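Local structure of chitinase (Paenibacillus sp. FPU-7, 5GZT) at residues Gly1025-Pro1030 with Gly1084-Thr1089; Val1029-His1034 with Tyr1076-Asp1081. The protein probably hydrolyses chitin and chitodextrins internally, cutting beta-1,4 linkages between N-acetylglucosamine units at random. One frame throughout, in Å; residues are numbered along the deposited sequence.

Contact 1: residues Gly1025-Pro1030 with Gly1084-Thr1089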
loop_
_atom_site.group_PDB
_atom_site.type_symbol
_atom_site.label_atom_id
_atom_site.label_comp_id
_atom_site.label_asym_id
_atom_site.label_seq_id
_atom_site.Cartn_x
_atom_site.Cartn_y
_atom_site.Cartn_z
ATOM N N GLY B 1025 -12.022 -35.811 -2.568
ATOM C CA GLY B 1025 -12.725 -35.344 -1.359
ATOM C C GLY B 1025 -11.891 -35.438 -0.090
ATOM O O GLY B 1025 -10.751 -35.880 -0.153
ATOM N N TRP B 1026 -12.422 -34.911 1.032
ATOM C CA TRP B 1026 -11.738 -34.955 2.322
ATOM C C TRP B 1026 -12.768 -35.257 3.421
ATOM O O TRP B 1026 -13.939 -34.913 3.285
ATOM C CB TRP B 1026 -11.029 -33.626 2.671
ATOM C CG TRP B 1026 -9.922 -33.241 1.814
ATOM C CD1 TRP B 1026 -8.572 -33.405 2.033
ATOM C CD2 TRP B 1026 -10.054 -32.601 0.555
ATOM N NE1 TRP B 1026 -7.857 -32.906 0.949
ATOM C CE2 TRP B 1026 -8.752 -32.418 0.030
ATOM C CE3 TRP B 1026 -11.160 -32.212 -0.204
ATOM C CZ2 TRP B 1026 -8.529 -31.850 -1.217
ATOM C CZ3 TRP B 1026 -10.938 -31.637 -1.445
ATOM C CH2 TRP B 1026 -9.627 -31.449 -1.930
ATOM N N VAL B 1027 -12.297 -35.877 4.519
ATOM C CA VAL B 1027 -13.130 -36.116 5.738
ATOM C C VAL B 1027 -12.630 -35.183 6.842
ATOM O O VAL B 1027 -11.575 -34.520 6.681
ATOM C CB VAL B 1027 -13.107 -37.608 6.188
ATOM C CG1 VAL B 1027 -13.943 -38.472 5.238
ATOM C CG2 VAL B 1027 -11.697 -38.178 6.310
ATOM N N ASN B 1028 -13.375 -35.106 7.967
ATOM C CA ASN B 1028 -13.065 -34.175 9.072
ATOM C C ASN B 1028 -12.880 -32.770 8.563
ATOM O O ASN B 1028 -11.821 -32.145 8.734
ATOM C CB ASN B 1028 -11.815 -34.593 9.837
ATOM C CG ASN B 1028 -11.988 -35.935 10.565
ATOM O OD1 ASN B 1028 -13.064 -36.261 11.067
ATOM N ND2 ASN B 1028 -10.912 -36.724 10.601
ATOM N N VAL B 1029 -13.903 -32.297 7.866
ATOM C CA VAL B 1029 -13.868 -30.969 7.307
ATOM C C VAL B 1029 -14.851 -30.097 8.105
ATOM O O VAL B 1029 -16.072 -30.384 8.142
ATOM C CB VAL B 1029 -14.233 -30.962 5.802
ATOM C CG1 VAL B 1029 -14.238 -29.521 5.283
ATOM C CG2 VAL B 1029 -13.252 -31.825 5.012
ATOM N N PRO B 1030 -14.339 -29.021 8.718
ATOM C CA PRO B 1030 -15.168 -28.135 9.563
ATOM C C PRO B 1030 -16.351 -27.622 8.806
ATOM O O PRO B 1030 -16.191 -27.316 7.611
ATOM C CB PRO B 1030 -14.242 -26.972 9.858
ATOM C CG PRO B 1030 -12.847 -27.535 9.728
ATOM C CD PRO B 1030 -12.904 -28.723 8.822
ATOM N N GLY B 1084 -16.965 -36.633 10.355
ATOM C CA GLY B 1084 -16.402 -35.409 10.940
ATOM C C GLY B 1084 -16.647 -34.185 10.072
ATOM O O GLY B 1084 -16.076 -33.081 10.368
ATOM N N GLY B 1085 -17.546 -34.372 9.077
ATOM C CA GLY B 1085 -17.683 -33.462 7.906
ATOM C C GLY B 1085 -16.933 -33.951 6.640
ATOM O O GLY B 1085 -15.710 -34.011 6.648
ATOM N N THR B 1086 -17.684 -34.281 5.581
ATOM C CA THR B 1086 -17.140 -34.754 4.272
ATOM C C THR B 1086 -17.465 -33.770 3.091
ATOM O O THR B 1086 -18.613 -33.387 2.864
ATOM C CB THR B 1086 -17.596 -36.203 3.976
ATOM O OG1 THR B 1086 -16.975 -37.046 4.938
ATOM C CG2 THR B 1086 -17.168 -36.692 2.574
ATOM N N PHE B 1087 -16.389 -33.348 2.413
ATOM C CA PHE B 1087 -16.426 -32.388 1.312
ATOM C C PHE B 1087 -15.997 -33.119 0.060
ATOM O O PHE B 1087 -14.924 -33.718 0.058
ATOM C CB PHE B 1087 -15.406 -31.271 1.589
ATOM C CG PHE B 1087 -15.298 -30.257 0.487
ATOM C CD1 PHE B 1087 -14.365 -30.433 -0.565
ATOM C CD2 PHE B 1087 -16.080 -29.121 0.496
ATOM C CE1 PHE B 1087 -14.264 -29.493 -1.592
ATOM C CE2 PHE B 1087 -15.975 -28.170 -0.530
ATOM C CZ PHE B 1087 -15.066 -28.361 -1.586
ATOM N N ILE B 1088 -16.784 -32.999 -1.000
ATOM C CA ILE B 1088 -16.535 -33.695 -2.282
ATOM C C ILE B 1088 -16.386 -32.663 -3.430
ATOM O O ILE B 1088 -17.206 -31.797 -3.547
ATOM C CB ILE B 1088 -17.697 -34.659 -2.621
ATOM C CG1 ILE B 1088 -17.873 -35.721 -1.538
ATOM C CG2 ILE B 1088 -17.483 -35.382 -3.951
ATOM C CD1 ILE B 1088 -16.636 -36.580 -1.229
ATOM N N THR B 1089 -15.399 -32.842 -4.300
ATOM C CA THR B 1089 -15.159 -31.961 -5.457
ATOM C C THR B 1089 -15.123 -32.806 -6.696
ATOM O O THR B 1089 -14.431 -33.850 -6.739
ATOM C CB THR B 1089 -13.878 -31.158 -5.276
ATOM O OG1 THR B 1089 -13.489 -30.557 -6.511
ATOM C CG2 THR B 1089 -12.730 -32.000 -4.668
#
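Trp1026 and Phe1087 form an antiparallel hydrogen-bonded pair: Trp1026 N donates to Phe1087 O at 2.9 Å, and Phe1087 N donates back to Trp1026 O at 3.0 Å. Trp1026 O also receives a CA-H...O contact from Thr1086. Next along, Gly1025 and Ile1088 make a non-hydrogen-bonded pair, where a beta carbon on Gly1025 would strike Ile1088 CD1 and Phe1087 O. At the other end the regular pairing gives way to a turn of residues 1027-1029 around Gly1085 O, which accepts from Val1029 N at 2.8 Å with the donor tilted 28° out of the carbonyl plane. Glycines suit the facing residues: both Gly1084 and Gly1085 have positive phi, and a side chain would run into Asn1028 OD1 from the first and Val1029 O from the second. The sheet's place between barrel strands 1015-1020 and 1110-1114 is consistent with the insertion domain known in many family 18 chitinases.

The apolar packing centres on the indole. With CG beside the backbone N and opposite the carbonyl carbon (chi1 -65°), Trp1026 lies alongside Phe1087, the rings meeting rim to rim with planes 46° apart; Trp1026 CE3 lies 3.7 Å from Phe1087 CD1. The neighbouring Trp1026 CZ3 meets Thr1089 CG2 at 3.7 Å, while NE1 gives a hydrogen bond to the backbone O of Glu977. An alanine here is likely to leave Phe1087 CD1 and Thr1089 CG2 without their aromatic neighbour and Glu977 O without this donor. Val1029 CG2 packs on Phe1087 CB at 4.1 Å.

A methyl meets a hydroxyl where Val1027 and Thr1086 run side by side, CG1 of the valine 3.4 Å from Thr1086 OG1.

Backbone bonds thus set the register, glycines permit close approach where a beta carbon would collide, and the aromatic pair, joined by Val1029, covers part of one face of this small antiparallel sheet.

Contact 2: residues Val1029-His1034 with Tyr1076-Asp1081; sequences VPNINH and YLYNPD
Tyr1078 and Asn1031 both extend their side chains from the backbone, CG opposite N in each (chi1 -169° and -170°), and these torsions bring the phenol and the amide together. The amide crosses the ring obliquely, its plane turned 49° from that of the phenol, with Asn1031 CG 3.4 Å from Tyr1078 CE2. Asn1031 ND2 continues past the ring to Pro1080 CB at 3.7 Å; the two side chains lie side by side, and the CH2 groups of the proline give the amide a nonpolar neighbour. Val1029 CG1 crosses obliquely to Tyr1078 CE1 at 4.0 Å.

Tyr1076 and Tyr1078 belong to strand 1074-1079 of a four-stranded antiparallel sheet, and the irregular chain 1029-1034 passes over the face from which these tyrosines project. Asn1031 centres an inverse gamma turn. Farther on, Asn1033 and His1034 have positive phi in succession, and the backbone of His1034 settles on the tyrosines. His1034 C sits 3.7 Å above the Tyr1078 ring plane, displaced toward the rim, and His1034 O lies 3.3 Å from Tyr1078 CB. His1034 O also approaches in the plane of the Tyr1076 ring, 3.7 Å from Tyr1076 CE2, where the aromatic C-H edge offers a weakly positive surface to a carbonyl. Tyr1076 reaches this point with CG lodged between its backbone N and carbonyl carbon.

His1034 CB rests against Tyr1076 CE2, while its imidazole stacks on Tyr1067 of the adjoining strand 1065-1069. Where strand 1074-1079 ends, Asn1079 OD1 accepts from Asp1081 N at 2.8 Å, an Asx turn that bends the chain through Pro1080.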
loop_
_atom_site.group_PDB
_atom_site.type_symbol
_atom_site.label_atom_id
_atom_site.label_comp_id
_atom_site.label_asym_id
_atom_site.label_seq_id
_atom_site.Cartn_x
_atom_site.Cartn_y
_atom_site.Cartn_z
ATOM N N VAL B 1029 -13.903 -32.297 7.866
ATOM C CA VAL B 1029 -13.868 -30.969 7.307
ATOM C C VAL B 1029 -14.851 -30.097 8.105
ATOM O O VAL B 1029 -16.072 -30.384 8.142
ATOM C CB VAL B 1029 -14.233 -30.962 5.802
ATOM C CG1 VAL B 1029 -14.238 -29.521 5.283
ATOM C CG2 VAL B 1029 -13.252 -31.825 5.012
ATOM N N PRO B 1030 -14.339 -29.021 8.718
ATOM C CA PRO B 1030 -15.168 -28.135 9.563
ATOM C C PRO B 1030 -16.351 -27.622 8.806
ATOM O O PRO B 1030 -16.191 -27.316 7.611
ATOM C CB PRO B 1030 -14.242 -26.972 9.858
ATOM C CG PRO B 1030 -12.847 -27.535 9.728
ATOM C CD PRO B 1030 -12.904 -28.723 8.822
ATOM N N ASN B 1031 -17.527 -27.511 9.435
ATOM C CA ASN B 1031 -18.661 -26.905 8.744
ATOM C C ASN B 1031 -18.577 -25.384 8.785
ATOM O O ASN B 1031 -19.310 -24.724 9.533
ATOM C CB ASN B 1031 -19.977 -27.431 9.262
ATOM C CG ASN B 1031 -21.156 -27.016 8.411
ATOM O OD1 ASN B 1031 -21.036 -26.277 7.426
ATOM N ND2 ASN B 1031 -22.319 -27.524 8.770
ATOM N N ILE B 1032 -17.676 -24.846 7.957
ATOM C CA ILE B 1032 -17.518 -23.413 7.686
ATOM C C ILE B 1032 -17.515 -23.277 6.163
ATOM O O ILE B 1032 -16.731 -24.001 5.484
ATOM C CB ILE B 1032 -16.178 -22.861 8.223
ATOM C CG1 ILE B 1032 -16.034 -23.129 9.725
ATOM C CG2 ILE B 1032 -16.013 -21.360 7.959
ATOM C CD1 ILE B 1032 -14.633 -22.858 10.226
ATOM N N ASN B 1033 -18.380 -22.378 5.662
ATOM C CA ASN B 1033 -18.655 -22.151 4.245
ATOM C C ASN B 1033 -18.862 -23.448 3.502
ATOM O O ASN B 1033 -18.300 -23.656 2.412
ATOM C CB ASN B 1033 -17.521 -21.350 3.595
ATOM C CG ASN B 1033 -17.290 -20.026 4.279
ATOM O OD1 ASN B 1033 -16.151 -19.607 4.478
ATOM N ND2 ASN B 1033 -18.372 -19.358 4.653
ATOM N N HIS B 1034 -19.644 -24.322 4.126
ATOM C CA HIS B 1034 -19.922 -25.648 3.647
ATOM C C HIS B 1034 -18.657 -26.442 3.314
ATOM O O HIS B 1034 -18.652 -27.212 2.384
ATOM C CB HIS B 1034 -20.848 -25.593 2.447
ATOM C CG HIS B 1034 -21.971 -24.626 2.598
ATOM N ND1 HIS B 1034 -22.958 -24.768 3.543
ATOM C CD2 HIS B 1034 -22.268 -23.497 1.912
ATOM C CE1 HIS B 1034 -23.815 -23.769 3.438
ATOM N NE2 HIS B 1034 -23.425 -22.990 2.446
ATOM N N TYR B 1076 -19.688 -28.764 -5.558
ATOM C CA TYR B 1076 -19.162 -29.517 -4.454
ATOM C C TYR B 1076 -20.290 -29.993 -3.572
ATOM O O TYR B 1076 -21.388 -29.456 -3.616
ATOM C CB TYR B 1076 -18.129 -28.769 -3.628
ATOM C CG TYR B 1076 -18.516 -27.417 -3.021
ATOM C CD1 TYR B 1076 -18.611 -26.278 -3.801
ATOM C CD2 TYR B 1076 -18.737 -27.272 -1.657
ATOM C CE1 TYR B 1076 -18.927 -25.029 -3.234
ATOM C CE2 TYR B 1076 -19.038 -26.042 -1.085
ATOM C CZ TYR B 1076 -19.143 -24.921 -1.885
ATOM O OH TYR B 1076 -19.453 -23.717 -1.349
ATOM N N LEU B 1077 -19.999 -31.026 -2.797
ATOM C CA LEU B 1077 -20.955 -31.644 -1.889
ATOM C C LEU B 1077 -20.388 -31.427 -0.503
ATOM O O LEU B 1077 -19.177 -31.518 -0.349
ATOM C CB LEU B 1077 -21.081 -33.143 -2.151
ATOM C CG LEU B 1077 -22.151 -33.700 -3.081
ATOM C CD1 LEU B 1077 -22.708 -32.765 -4.104
ATOM C CD2 LEU B 1077 -21.713 -35.019 -3.711
ATOM N N TYR B 1078 -21.267 -31.151 0.480
ATOM C CA TYR B 1078 -20.897 -31.193 1.903
ATOM C C TYR B 1078 -21.948 -32.015 2.681
ATOM O O TYR B 1078 -23.176 -32.038 2.357
ATOM C CB TYR B 1078 -20.703 -29.781 2.488
ATOM C CG TYR B 1078 -20.069 -29.792 3.880
ATOM C CD1 TYR B 1078 -18.756 -30.181 4.050
ATOM C CD2 TYR B 1078 -20.807 -29.442 5.035
ATOM C CE1 TYR B 1078 -18.178 -30.262 5.292
ATOM C CE2 TYR B 1078 -20.208 -29.494 6.311
ATOM C CZ TYR B 1078 -18.900 -29.909 6.435
ATOM O OH TYR B 1078 -18.232 -29.957 7.649
ATOM N N ASN B 1079 -21.438 -32.784 3.623
ATOM C CA ASN B 1079 -22.288 -33.573 4.542
ATOM C C ASN B 1079 -21.631 -33.369 5.919
ATOM O O ASN B 1079 -20.574 -33.936 6.198
ATOM C CB ASN B 1079 -22.375 -35.053 4.154
ATOM C CG ASN B 1079 -23.268 -35.878 5.109
ATOM O OD1 ASN B 1079 -23.496 -35.502 6.256
ATOM N ND2 ASN B 1079 -23.787 -37.001 4.615
ATOM N N PRO B 1080 -22.240 -32.522 6.777
ATOM C CA PRO B 1080 -21.639 -32.284 8.114
ATOM C C PRO B 1080 -21.534 -33.586 8.958
ATOM O O PRO B 1080 -20.588 -33.771 9.777
ATOM C CB PRO B 1080 -22.579 -31.243 8.756
ATOM C CG PRO B 1080 -23.787 -31.111 7.864
ATOM C CD PRO B 1080 -23.608 -31.985 6.641
ATOM N N ASP B 1081 -22.431 -34.525 8.681
ATOM C CA ASP B 1081 -22.535 -35.724 9.505
ATOM C C ASP B 1081 -21.657 -36.920 9.128
ATOM O O ASP B 1081 -21.522 -37.833 9.948
ATOM C CB ASP B 1081 -24.014 -36.135 9.558
ATOM C CG ASP B 1081 -24.901 -35.004 10.104
ATOM O OD1 ASP B 1081 -24.430 -34.184 10.947
ATOM O OD2 ASP B 1081 -26.051 -34.919 9.662
#

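Contacts 1 and 2 have centres about 6 Å apart and share Val1029 and Pro1030, with Val1029 turning one methyl to each partner strand. Strands 1074-1079 and 1086-1089 follow each other in the chain and lie side by side in one sheet, with probable backbone hydrogen bonds Ile1088 N to Leu1077 O at 2.9 Å and Thr1086 N to Asn1079 O at 3.0 Å. The rings of Phe1087 and Tyr1076 also meet, at about 35° between planes. The chain leaving strand 1024-1026 therefore pairs first with 1084-1089 and then passes over 1076-1081. The sodium ion belongs to a separate site, formed by Glu44, Thr50, Phe52 and Ser72.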